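Local coordinates for stage II sporulation E family protein (Thermanaerovibrio acidaminovorans, PDB 3RNR) that is of unknown function but belongs to the SpoIIE and PP2C family, so probably acts as a protein serine/threonine phosphatase, at residues B[49-54]-B[143-148]; B[84-89]-B[105-110]; B[14-19]-B[30-35]. All blocks are in the same frame, centred on the assembly; numbering follows the deposited sequence. Where two conformers were deposited one is given.

Contact 1: B[49-54]-B[143-148]; sequences AVLAAQ and TEISTS
With chi1 at -53° and chi2 at 167°, I145 holds CG1 beside its own backbone N and stretches on to CD1, so its tip is delivered to V50 and L51. V50 answers with chi1 at 164°, which sets CG1 opposite its backbone N. This is helix packing at the edge of a sheet in the α-β-β-α sandwich of PP2C-type phosphatases: residues 49-54 belong to helix 46-63, and I145 leads into strand 146-153, an outermost strand of the sheet beneath. V50 and I145 meet tip to tip; V50 CG1 lies 4.2 Å from I145 CD1 and equally far from I145 CG2, so the valine methyl rests against both branches of the isoleucine. Short, branched V50 suits this buried spot, because it must also pack on M74 and V76 of strand 72-80 and on V91 of strand 85-91. L51, on the exposed flank of the helix, needs its longer chain to lean over, and it crosses I145 at about a right angle. Polar bonding surrounds rather than spans the contact: the side-chain amide of Q54 takes a hydrogen bond from G138 N at OE1 and gives one to I139 O from NE2, tying the helix to the loop before I145. The closest approach between the segments is methyl to methyl, L51 CD2 to I145 CD1 at 3.8 Å.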
ATOM      1  N   ALA B  49       3.542   6.016  12.324  1.00 23.80           N
ATOM      2  CA  ALA B  49       4.131   5.287  11.200  1.00 26.23           C
ATOM      3  C   ALA B  49       5.569   5.764  10.963  1.00 26.97           C
ATOM      4  O   ALA B  49       6.473   4.960  10.733  1.00 29.36           O
ATOM      5  CB  ALA B  49       3.274   5.456   9.940  1.00 22.99           C
ATOM      6  N   VAL B  50       5.781   7.072  11.023  1.00 25.81           N
ATOM      7  CA  VAL B  50       7.133   7.622  10.917  1.00 23.47           C
ATOM      8  C   VAL B  50       8.036   7.115  12.047  1.00 24.38           C
ATOM      9  O   VAL B  50       9.162   6.702  11.809  1.00 26.60           O
ATOM     10  CB  VAL B  50       7.123   9.174  10.920  1.00 30.65           C
ATOM     11  CG1 VAL B  50       8.534   9.724  11.209  1.00 26.10           C
ATOM     12  CG2 VAL B  50       6.618   9.690   9.577  1.00 25.75           C
ATOM     13  N   LEU B  51       7.528   7.116  13.270  1.00 26.24           N
ATOM     14  CA  LEU B  51       8.324   6.664  14.409  1.00 27.24           C
ATOM     15  C   LEU B  51       8.671   5.179  14.297  1.00 36.53           C
ATOM     16  O   LEU B  51       9.774   4.770  14.652  1.00 32.80           O
ATOM     17  CB  LEU B  51       7.604   6.961  15.731  1.00 30.66           C
ATOM     18  CG  LEU B  51       7.434   8.460  16.025  1.00 31.07           C
ATOM     19  CD1 LEU B  51       6.599   8.679  17.299  1.00 34.32           C
ATOM     20  CD2 LEU B  51       8.796   9.160  16.151  1.00 32.29           C
ATOM     21  N   ALA B  52       7.742   4.369  13.796  1.00 32.86           N
ATOM     22  CA  ALA B  52       8.052   2.956  13.560  1.00 32.36           C
ATOM     23  C   ALA B  52       9.097   2.768  12.440  1.00 27.44           C
ATOM     24  O   ALA B  52      10.024   1.952  12.562  1.00 29.45           O
ATOM     25  CB  ALA B  52       6.771   2.146  13.275  1.00 27.99           C
ATOM     26  N   ALA B  53       8.945   3.512  11.352  1.00 23.43           N
ATOM     27  CA  ALA B  53       9.945   3.509  10.281  1.00 25.85           C
ATOM     28  C   ALA B  53      11.329   3.868  10.823  1.00 28.08           C
ATOM     29  O   ALA B  53      12.326   3.219  10.505  1.00 27.77           O
ATOM     30  CB  ALA B  53       9.539   4.481   9.156  1.00 25.57           C
ATOM     31  N   GLN B  54      11.380   4.907  11.647  1.00 26.59           N
ATOM     32  CA  GLN B  54      12.629   5.327  12.264  1.00 27.89           C
ATOM     33  C   GLN B  54      13.233   4.209  13.115  1.00 30.08           C
ATOM     34  O   GLN B  54      14.422   3.930  13.022  1.00 29.90           O
ATOM     35  CB  GLN B  54      12.416   6.580  13.128  1.00 27.98           C
ATOM     36  CG  GLN B  54      13.635   6.948  14.031  1.00 30.23           C
ATOM     37  CD  GLN B  54      14.874   7.394  13.245  1.00 27.53           C
ATOM     38  OE1 GLN B  54      14.813   7.644  12.040  1.00 28.38           O
ATOM     39  NE2 GLN B  54      16.006   7.476  13.930  1.00 30.56           N
ATOM     40  N   THR B 143      14.880  14.079  15.768  1.00 30.80           N
ATOM     41  CA  THR B 143      14.146  15.121  16.483  1.00 33.79           C
ATOM     42  C   THR B 143      13.220  15.999  15.662  1.00 36.29           C
ATOM     43  O   THR B 143      12.375  16.694  16.215  1.00 43.12           O
ATOM     44  CB  THR B 143      15.133  16.054  17.168  1.00 33.79           C
ATOM     45  OG1 THR B 143      16.013  16.594  16.175  1.00 34.15           O
ATOM     46  CG2 THR B 143      15.958  15.278  18.189  1.00 39.94           C
ATOM     47  N   GLU B 144      13.322  15.923  14.344  1.00 29.69           N
ATOM     48  CA  GLU B 144      12.596  16.878  13.513  1.00 29.16           C
ATOM     49  C   GLU B 144      11.684  16.127  12.571  1.00 28.66           C
ATOM     50  O   GLU B 144      12.156  15.490  11.632  1.00 25.71           O
ATOM     51  CB  GLU B 144      13.564  17.761  12.699  1.00 31.18           C
ATOM     52  CG  GLU B 144      14.498  18.633  13.552  1.00 39.21           C
ATOM     53  CD  GLU B 144      13.743  19.528  14.530  1.00 60.73           C
ATOM     54  OE1 GLU B 144      12.833  20.274  14.092  1.00 60.87           O
ATOM     55  OE2 GLU B 144      14.058  19.481  15.740  1.00 69.09           O
ATOM     56  N   ILE B 145      10.380  16.245  12.806  1.00 25.37           N
ATOM     57  CA  ILE B 145       9.374  15.625  11.965  1.00 25.40           C
ATOM     58  C   ILE B 145       8.335  16.682  11.650  1.00 27.85           C
ATOM     59  O   ILE B 145       7.857  17.357  12.550  1.00 29.75           O
ATOM     60  CB  ILE B 145       8.670  14.465  12.705  1.00 28.94           C
ATOM     61  CG1 ILE B 145       9.715  13.484  13.250  1.00 28.14           C
ATOM     62  CG2 ILE B 145       7.653  13.782  11.764  1.00 24.81           C
ATOM     63  CD1 ILE B 145       9.181  12.477  14.259  1.00 30.65           C
ATOM     64  N   SER B 146       8.008  16.865  10.378  1.00 23.78           N
ATOM     65  CA  SER B 146       6.963  17.823  10.027  1.00 24.56           C
ATOM     66  C   SER B 146       5.643  17.082  10.199  1.00 28.90           C
ATOM     67  O   SER B 146       5.507  15.987   9.664  1.00 25.46           O
ATOM     68  CB  SER B 146       7.169  18.292   8.576  1.00 21.16           C
ATOM     69  OG  SER B 146       6.273  19.349   8.236  1.00 26.85           O
ATOM     70  N   THR B 147       4.691  17.636  10.956  1.00 23.14           N
ATOM     71  CA  THR B 147       3.419  16.940  11.234  1.00 23.11           C
ATOM     72  C   THR B 147       2.202  17.865  11.233  1.00 24.08           C
ATOM     73  O   THR B 147       2.330  19.057  11.495  1.00 29.67           O
ATOM     74  CB  THR B 147       3.419  16.230  12.630  1.00 37.15           C
ATOM     75  OG1 THR B 147       3.494  17.210  13.672  1.00 36.74           O
ATOM     76  CG2 THR B 147       4.587  15.287  12.778  1.00 36.40           C
ATOM     77  N   SER B 148       1.026  17.295  10.968  1.00 27.62           N
ATOM     78  CA  SER B 148      -0.230  18.001  11.181  1.00 28.69           C
ATOM     79  C   SER B 148      -0.341  18.243  12.680  1.00 29.91           C
ATOM     80  O   SER B 148       0.360  17.597  13.475  1.00 26.76           O
ATOM     81  CB  SER B 148      -1.411  17.143  10.719  1.00 26.00           C
ATOM     82  OG  SER B 148      -1.259  15.805  11.170  1.00 25.75           O
TER

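Contact 2: B[84-89]-B[105-110]; sequences GTLEWA and SRLSLD
The two β-sheets of the sandwich face each other here, W88 of strand 85-91 meeting L107 and S108, which follow strand 103-106 at the margin of the second sheet. The indole carries the contact. Its chi1 of 56° places CG between the backbone N and the carbonyl carbon, and chi2 of -94° stands the ring plane nearly perpendicular to the plane of CA, CB and CG, so that the indole extends toward residues 107-108. L107 CB sits over one ring face, 3.4 Å above the plane and offset toward the rim. Further along the leucine, CD1 comes obliquely to the five-membered ring, 3.4 Å from W88 NE1, while the backbone oxygen L107 O lies 3.5 Å from W88 CH2. S108 takes the far end of the six-membered ring, its CB 3.5 Å from W88 CZ3. L86, two residues before the tryptophan and likewise directed at the opposing segment, adds a looser touch, CD2 to L107 CD1 at 4.3 Å. The residue types fit: a broad indole spans several partners, leucine supplies CB and a single methyl, CD1, and serine is small enough to let the chain pass close to the ring. S108 OG is itself occupied, receiving the hydrogen bond of V96 N from strand 95-100. R106 NH2 and D110 OD1 form a salt bridge of 2.8 Å within their own segment, with S108 OG and the D110 carboxylate at the edge of the guanidinium. Since no hydrogen bond crosses between the segments, their mutual hold comes from dispersion and shape; their polar groups bond instead within the segment or to adjoining strands, as L109 N does to S146 OG.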
ATOM      1  N   GLY B  84     -13.945  12.178   8.475  1.00 33.40           N
ATOM      2  CA  GLY B  84     -13.367  12.966   7.404  1.00 38.67           C
ATOM      3  C   GLY B  84     -12.106  13.761   7.737  1.00 40.57           C
ATOM      4  O   GLY B  84     -11.728  14.653   6.980  1.00 53.89           O
ATOM      5  N   THR B  85     -11.435  13.442   8.840  1.00 31.40           N
ATOM      6  CA  THR B  85     -10.280  14.245   9.268  1.00 30.66           C
ATOM      7  C   THR B  85      -8.954  13.694   8.748  1.00 30.44           C
ATOM      8  O   THR B  85      -8.772  12.488   8.631  1.00 30.70           O
ATOM      9  CB  THR B  85     -10.182  14.371  10.789  1.00 33.25           C
ATOM     10  OG1 THR B  85     -10.151  13.063  11.366  1.00 35.39           O
ATOM     11  CG2 THR B  85     -11.382  15.158  11.348  1.00 38.20           C
ATOM     12  N   LEU B  86      -8.045  14.612   8.435  1.00 28.02           N
ATOM     13  CA  LEU B  86      -6.764  14.314   7.845  1.00 27.81           C
ATOM     14  C   LEU B  86      -5.615  14.535   8.829  1.00 27.83           C
ATOM     15  O   LEU B  86      -5.570  15.553   9.518  1.00 26.22           O
ATOM     16  CB  LEU B  86      -6.554  15.244   6.652  1.00 27.48           C
ATOM     17  CG  LEU B  86      -5.166  15.288   6.013  1.00 31.51           C
ATOM     18  CD1 LEU B  86      -4.855  13.961   5.334  1.00 24.95           C
ATOM     19  CD2 LEU B  86      -5.092  16.427   5.009  1.00 29.84           C
ATOM     20  N   GLU B  87      -4.686  13.582   8.878  1.00 25.80           N
ATOM     21  CA  GLU B  87      -3.407  13.792   9.560  1.00 24.04           C
ATOM     22  C   GLU B  87      -2.267  13.463   8.598  1.00 24.93           C
ATOM     23  O   GLU B  87      -2.461  12.718   7.640  1.00 24.61           O
ATOM     24  CB  GLU B  87      -3.283  12.908  10.805  1.00 24.38           C
ATOM     25  CG  GLU B  87      -4.312  13.233  11.898  1.00 27.54           C
ATOM     26  CD  GLU B  87      -3.941  12.585  13.211  1.00 33.19           C
ATOM     27  OE1 GLU B  87      -3.916  11.334  13.291  1.00 37.24           O
ATOM     28  OE2 GLU B  87      -3.625  13.329  14.144  1.00 30.34           O
ATOM     29  N   TRP B  88      -1.078  13.996   8.860  1.00 23.62           N
ATOM     30  CA  TRP B  88       0.055  13.726   7.977  1.00 25.53           C
ATOM     31  C   TRP B  88       1.370  13.894   8.725  1.00 28.64           C
ATOM     32  O   TRP B  88       1.417  14.497   9.810  1.00 21.22           O
ATOM     33  CB  TRP B  88       0.022  14.630   6.731  1.00 23.09           C
ATOM     34  CG  TRP B  88      -0.022  16.104   7.070  1.00 21.46           C
ATOM     35  CD1 TRP B  88      -1.137  16.884   7.191  1.00 23.58           C
ATOM     36  CD2 TRP B  88       1.100  16.960   7.337  1.00 25.62           C
ATOM     37  NE1 TRP B  88      -0.779  18.171   7.532  1.00 27.54           N
ATOM     38  CE2 TRP B  88       0.586  18.239   7.638  1.00 25.17           C
ATOM     39  CE3 TRP B  88       2.489  16.758   7.378  1.00 25.48           C
ATOM     40  CZ2 TRP B  88       1.412  19.325   7.952  1.00 25.53           C
ATOM     41  CZ3 TRP B  88       3.312  17.836   7.699  1.00 26.34           C
ATOM     42  CH2 TRP B  88       2.770  19.104   7.984  1.00 26.19           C
ATOM     43  N   ALA B  89       2.436  13.330   8.165  1.00 24.02           N
ATOM     44  CA  ALA B  89       3.766  13.522   8.729  1.00 27.39           C
ATOM     45  C   ALA B  89       4.810  13.335   7.641  1.00 24.47           C
ATOM     46  O   ALA B  89       4.581  12.604   6.668  1.00 26.10           O
ATOM     47  CB  ALA B  89       4.003  12.566   9.888  1.00 24.34           C
ATOM     48  N   SER B 105      -2.225  22.538  -2.026  1.00 31.56           N
ATOM     49  CA  SER B 105      -1.665  23.524  -1.113  1.00 30.97           C
ATOM     50  C   SER B 105      -0.643  22.828  -0.232  1.00 28.39           C
ATOM     51  O   SER B 105      -0.949  21.811   0.369  1.00 27.43           O
ATOM     52  CB  SER B 105      -2.767  24.135  -0.240  1.00 28.87           C
ATOM     53  OG  SER B 105      -3.648  24.910  -1.032  1.00 42.00           O
ATOM     54  N   ARG B 106       0.557  23.393  -0.138  1.00 24.50           N
ATOM     55  CA  ARG B 106       1.643  22.757   0.601  1.00 26.19           C
ATOM     56  C   ARG B 106       1.337  22.797   2.092  1.00 26.28           C
ATOM     57  O   ARG B 106       0.973  23.857   2.626  1.00 26.63           O
ATOM     58  CB  ARG B 106       2.949  23.505   0.321  1.00 29.51           C
ATOM     59  CG  ARG B 106       4.138  23.021   1.123  1.00 32.57           C
ATOM     60  CD  ARG B 106       4.872  21.927   0.410  1.00 41.32           C
ATOM     61  NE  ARG B 106       6.039  21.448   1.153  1.00 45.66           N
ATOM     62  CZ  ARG B 106       7.302  21.777   0.880  1.00 40.78           C
ATOM     63  NH1 ARG B 106       7.582  22.600  -0.123  1.00 35.51           N
ATOM     64  NH2 ARG B 106       8.286  21.269   1.608  1.00 37.19           N
ATOM     65  N   LEU B 107       1.308  21.622   2.718  1.00 23.06           N
ATOM     66  CA  LEU B 107       1.255  21.482   4.181  1.00 27.04           C
ATOM     67  C   LEU B 107       2.567  21.445   4.957  1.00 26.62           C
ATOM     68  O   LEU B 107       2.672  21.989   6.059  1.00 23.76           O
ATOM     69  CB  LEU B 107       0.344  20.317   4.602  1.00 26.69           C
ATOM     70  CG  LEU B 107      -1.047  20.344   3.964  1.00 27.59           C
ATOM     71  CD1 LEU B 107      -1.859  19.126   4.412  1.00 29.58           C
ATOM     72  CD2 LEU B 107      -1.795  21.648   4.256  1.00 29.16           C
ATOM     73  N   SER B 108       3.542  20.719   4.417  1.00 23.84           N
ATOM     74  CA  SER B 108       4.673  20.321   5.238  1.00 22.67           C
ATOM     75  C   SER B 108       5.902  21.184   5.007  1.00 22.72           C
ATOM     76  O   SER B 108       5.955  21.967   4.056  1.00 22.95           O
ATOM     77  CB  SER B 108       5.040  18.880   4.865  1.00 24.59           C
ATOM     78  OG  SER B 108       5.270  18.800   3.457  1.00 25.53           O
ATOM     79  N   LEU B 109       6.911  20.979   5.847  0.53 25.31           N
ATOM     80  CA  LEU B 109       8.167  21.705   5.751  0.53 28.33           C
ATOM     81  C   LEU B 109       9.240  20.710   5.352  0.53 26.65           C
ATOM     82  O   LEU B 109       9.200  19.558   5.780  0.53 25.48           O
ATOM     83  CB  LEU B 109       8.539  22.312   7.104  0.53 29.03           C
ATOM     84  CG  LEU B 109       9.587  23.426   7.048  0.53 30.85           C
ATOM     85  CD1 LEU B 109       8.969  24.686   6.471  0.53 35.93           C
ATOM     86  CD2 LEU B 109      10.160  23.697   8.425  0.53 36.35           C
ATOM     87  N   ASP B 110      10.180  21.155   4.527  1.00 26.12           N
ATOM     88  CA  ASP B 110      11.361  20.363   4.180  1.00 31.07           C
ATOM     89  C   ASP B 110      12.337  20.357   5.348  1.00 33.98           C
ATOM     90  O   ASP B 110      12.470  21.365   6.032  1.00 27.72           O
ATOM     91  CB  ASP B 110      12.110  21.018   3.015  1.00 34.43           C
ATOM     92  CG  ASP B 110      11.426  20.812   1.692  1.00 45.58           C
ATOM     93  OD1 ASP B 110      10.722  19.794   1.533  1.00 42.03           O
ATOM     94  OD2 ASP B 110      11.611  21.667   0.808  1.00 53.11           O
TER

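Contact 3: B[14-19]-B[30-35]; sequences VVVDGM and QRALSA
V16 and L33 lie at the heart of this contact, their CA atoms 6.2 Å apart, the nearest such pair between the segments. V16 divides its two methyls between neighbouring helix residues: CG1 touches A32 CB at 3.9 Å, and CG2 reaches L33 CA at 3.9 Å. That fork follows from chi1 at 180°, which sends CG1 opposite the backbone N and leaves CG2 beside it. L33 CD2 bridges along the strand, 4.0 Å from V16 CG2 and 4.2 Å from V14 CG1. β-Branched valines suit an extended strand and give it a compact apolar face; alanine lets the helix settle close, and the longer leucine spans V14 and V16. V15, directed away from the helix, packs instead on V162 and S164 of the other sheet. At the strand's end and just beyond it, D17, G18 and selenomethionine M19 begin a D-G-M-G-G sequence matching the PP2C signature, whose aspartate binds metal in relatives. Here D17 OD1 pairs with R169 and S164 OG, while OD2 and G18 N bind a glycerol, probably from the crystallisation liquor. Strand 14-18 and helix 30-35 run nearly antiparallel, at 163°, with their axes 8.1 Å apart. Strand 72-80 flanks the valines through M74, helix 46-63 packs on A32 through A53 and V57, and D41 of the second subunit touches L33.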
ATOM      1  N   VAL B  14       1.481   6.715   1.401  1.00 25.87           N
ATOM      2  CA  VAL B  14       2.848   6.922   1.834  1.00 20.57           C
ATOM      3  C   VAL B  14       3.787   6.876   0.632  1.00 23.02           C
ATOM      4  O   VAL B  14       3.547   6.130  -0.320  1.00 23.50           O
ATOM      5  CB  VAL B  14       3.255   5.887   2.928  1.00 26.99           C
ATOM      6  CG1 VAL B  14       2.890   4.487   2.517  1.00 27.84           C
ATOM      7  CG2 VAL B  14       4.759   5.984   3.240  1.00 34.26           C
ATOM      8  N   VAL B  15       4.826   7.703   0.670  1.00 19.45           N
ATOM      9  CA  VAL B  15       5.936   7.590  -0.256  1.00 19.17           C
ATOM     10  C   VAL B  15       7.209   7.512   0.557  1.00 27.92           C
ATOM     11  O   VAL B  15       7.342   8.186   1.586  1.00 22.54           O
ATOM     12  CB  VAL B  15       6.017   8.794  -1.242  1.00 26.01           C
ATOM     13  CG1 VAL B  15       4.828   8.773  -2.220  1.00 25.14           C
ATOM     14  CG2 VAL B  15       6.079  10.144  -0.474  1.00 23.09           C
ATOM     15  N   VAL B  16       8.147   6.698   0.090  1.00 22.53           N
ATOM     16  CA  VAL B  16       9.432   6.524   0.759  1.00 23.25           C
ATOM     17  C   VAL B  16      10.537   6.476  -0.288  1.00 28.74           C
ATOM     18  O   VAL B  16      10.390   5.801  -1.300  1.00 31.64           O
ATOM     19  CB  VAL B  16       9.484   5.183   1.530  1.00 23.06           C
ATOM     20  CG1 VAL B  16      10.827   5.038   2.219  1.00 30.22           C
ATOM     21  CG2 VAL B  16       8.361   5.103   2.578  1.00 22.56           C
ATOM     22  N   ASP B  17      11.638   7.184  -0.061  1.00 24.52           N
ATOM     23  CA  ASP B  17      12.798   7.012  -0.946  1.00 27.33           C
ATOM     24  C   ASP B  17      14.127   6.903  -0.226  1.00 26.76           C
ATOM     25  O   ASP B  17      14.412   7.671   0.691  1.00 27.97           O
ATOM     26  CB  ASP B  17      12.848   8.103  -2.011  1.00 30.12           C
ATOM     27  CG  ASP B  17      12.311   7.617  -3.348  1.00 42.34           C
ATOM     28  OD1 ASP B  17      11.290   8.159  -3.820  1.00 37.18           O
ATOM     29  OD2 ASP B  17      12.913   6.681  -3.898  1.00 51.53           O
ATOM     30  N   GLY B  18      14.952   5.946  -0.638  1.00 24.82           N
ATOM     31  CA  GLY B  18      16.255   5.797  -0.012  1.00 24.52           C
ATOM     32  C   GLY B  18      17.097   7.023  -0.304  1.00 26.76           C
ATOM     33  O   GLY B  18      16.862   7.717  -1.304  1.00 29.73           O
HETATM   34  N   MSE B  19      18.091   7.283   0.539  1.00 27.37           N
HETATM   35  CA  MSE B  19      18.933   8.454   0.334  1.00 35.56           C
HETATM   36  C   MSE B  19      20.032   7.946  -0.582  1.00 36.32           C
HETATM   37  O   MSE B  19      20.908   7.178  -0.166  1.00 32.48           O
HETATM   38  CB  MSE B  19      19.588   8.892   1.656  1.00 33.53           C
HETATM   39  CG  MSE B  19      18.643   9.329   2.774  1.00 33.10           C
HETATM   40 SE   MSE B  19      18.276  11.188   2.594  0.77 53.12          SE
HETATM   41  CE  MSE B  19      19.932  11.933   3.315  1.00 32.81           C
ATOM     42  N   GLN B  30      13.112   0.071   2.177  1.00 26.20           N
ATOM     43  CA  GLN B  30      12.257  -1.096   2.409  1.00 27.09           C
ATOM     44  C   GLN B  30      11.821  -1.212   3.859  1.00 25.58           C
ATOM     45  O   GLN B  30      10.668  -1.524   4.136  1.00 27.84           O
ATOM     46  CB  GLN B  30      12.953  -2.387   1.967  1.00 28.62           C
ATOM     47  CG  GLN B  30      13.070  -2.501   0.463  1.00 28.22           C
ATOM     48  CD  GLN B  30      14.102  -3.508   0.032  1.00 35.04           C
ATOM     49  OE1 GLN B  30      14.717  -4.183   0.862  1.00 32.55           O
ATOM     50  NE2 GLN B  30      14.309  -3.610  -1.271  1.00 31.10           N
ATOM     51  N   ARG B  31      12.744  -0.984   4.793  1.00 24.74           N
ATOM     52  CA  ARG B  31      12.389  -1.084   6.206  1.00 25.93           C
ATOM     53  C   ARG B  31      11.421   0.009   6.579  1.00 24.02           C
ATOM     54  O   ARG B  31      10.492  -0.215   7.349  1.00 25.58           O
ATOM     55  CB  ARG B  31      13.621  -0.970   7.108  1.00 26.81           C
ATOM     56  CG  ARG B  31      14.267  -2.302   7.388  1.00 36.53           C
ATOM     57  CD  ARG B  31      15.343  -2.607   6.386  1.00 37.71           C
ATOM     58  NE  ARG B  31      15.891  -3.930   6.625  1.00 41.87           N
ATOM     59  CZ  ARG B  31      16.263  -4.759   5.661  1.00 55.27           C
ATOM     60  NH1 ARG B  31      16.166  -4.384   4.390  1.00 50.92           N
ATOM     61  NH2 ARG B  31      16.739  -5.959   5.972  1.00 54.31           N
ATOM     62  N   ALA B  32      11.646   1.198   6.045  1.00 21.86           N
ATOM     63  CA  ALA B  32      10.762   2.319   6.348  1.00 26.74           C
ATOM     64  C   ALA B  32       9.354   2.081   5.803  1.00 26.45           C
ATOM     65  O   ALA B  32       8.361   2.308   6.482  1.00 26.10           O
ATOM     66  CB  ALA B  32      11.355   3.636   5.799  1.00 21.42           C
ATOM     67  N   LEU B  33       9.269   1.639   4.556  1.00 22.96           N
ATOM     68  CA  LEU B  33       7.976   1.420   3.934  1.00 22.51           C
ATOM     69  C   LEU B  33       7.236   0.309   4.691  1.00 23.01           C
ATOM     70  O   LEU B  33       6.090   0.469   5.066  1.00 24.13           O
ATOM     71  CB  LEU B  33       8.179   1.040   2.458  1.00 23.37           C
ATOM     72  CG  LEU B  33       6.973   0.763   1.553  1.00 25.82           C
ATOM     73  CD1 LEU B  33       6.215  -0.522   1.958  1.00 23.56           C
ATOM     74  CD2 LEU B  33       6.047   1.976   1.502  1.00 23.93           C
ATOM     75  N   SER B  34       7.908  -0.816   4.920  0.54 24.68           N
ATOM     76  CA  SER B  34       7.253  -1.950   5.565  0.54 25.18           C
ATOM     77  C   SER B  34       6.788  -1.606   6.979  0.54 25.80           C
ATOM     78  O   SER B  34       5.678  -1.953   7.373  0.54 24.56           O
ATOM     79  CB  SER B  34       8.181  -3.162   5.614  0.54 27.38           C
ATOM     80  OG  SER B  34       7.512  -4.266   6.199  0.54 25.81           O
ATOM     81  N   ALA B  35       7.634  -0.933   7.752  1.00 21.74           N
ATOM     82  CA  ALA B  35       7.239  -0.569   9.111  1.00 25.56           C
ATOM     83  C   ALA B  35       6.056   0.425   9.103  1.00 24.82           C
ATOM     84  O   ALA B  35       5.102   0.282   9.870  1.00 27.22           O
ATOM     85  CB  ALA B  35       8.423  -0.010   9.896  1.00 24.66           C
TER

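Overall arrangement
All three contacts reach the five-stranded antiparallel sheet. Contacts 1 and 3 lie on its helix-covered face, where helices 46-63 and 25-41 pack against each other through A53 CB and A32 O; contact 2 lies on the inner face, toward the second sheet. Contacts 2 and 3 are buried, on opposite sides of the chain's centre and without touching, whereas contact 1 is only partly buried. Aliphatic packing makes contacts 1 and 3; contact 2 centres on an aromatic ring, beside a segment carrying its own salt bridge. Between contacts 1 and 2, a probable hydrogen bond from W88 N to S148 OG links neighbouring strands, and another from L109 N to S146 OG ties the 107-110 loop to strand 146-153.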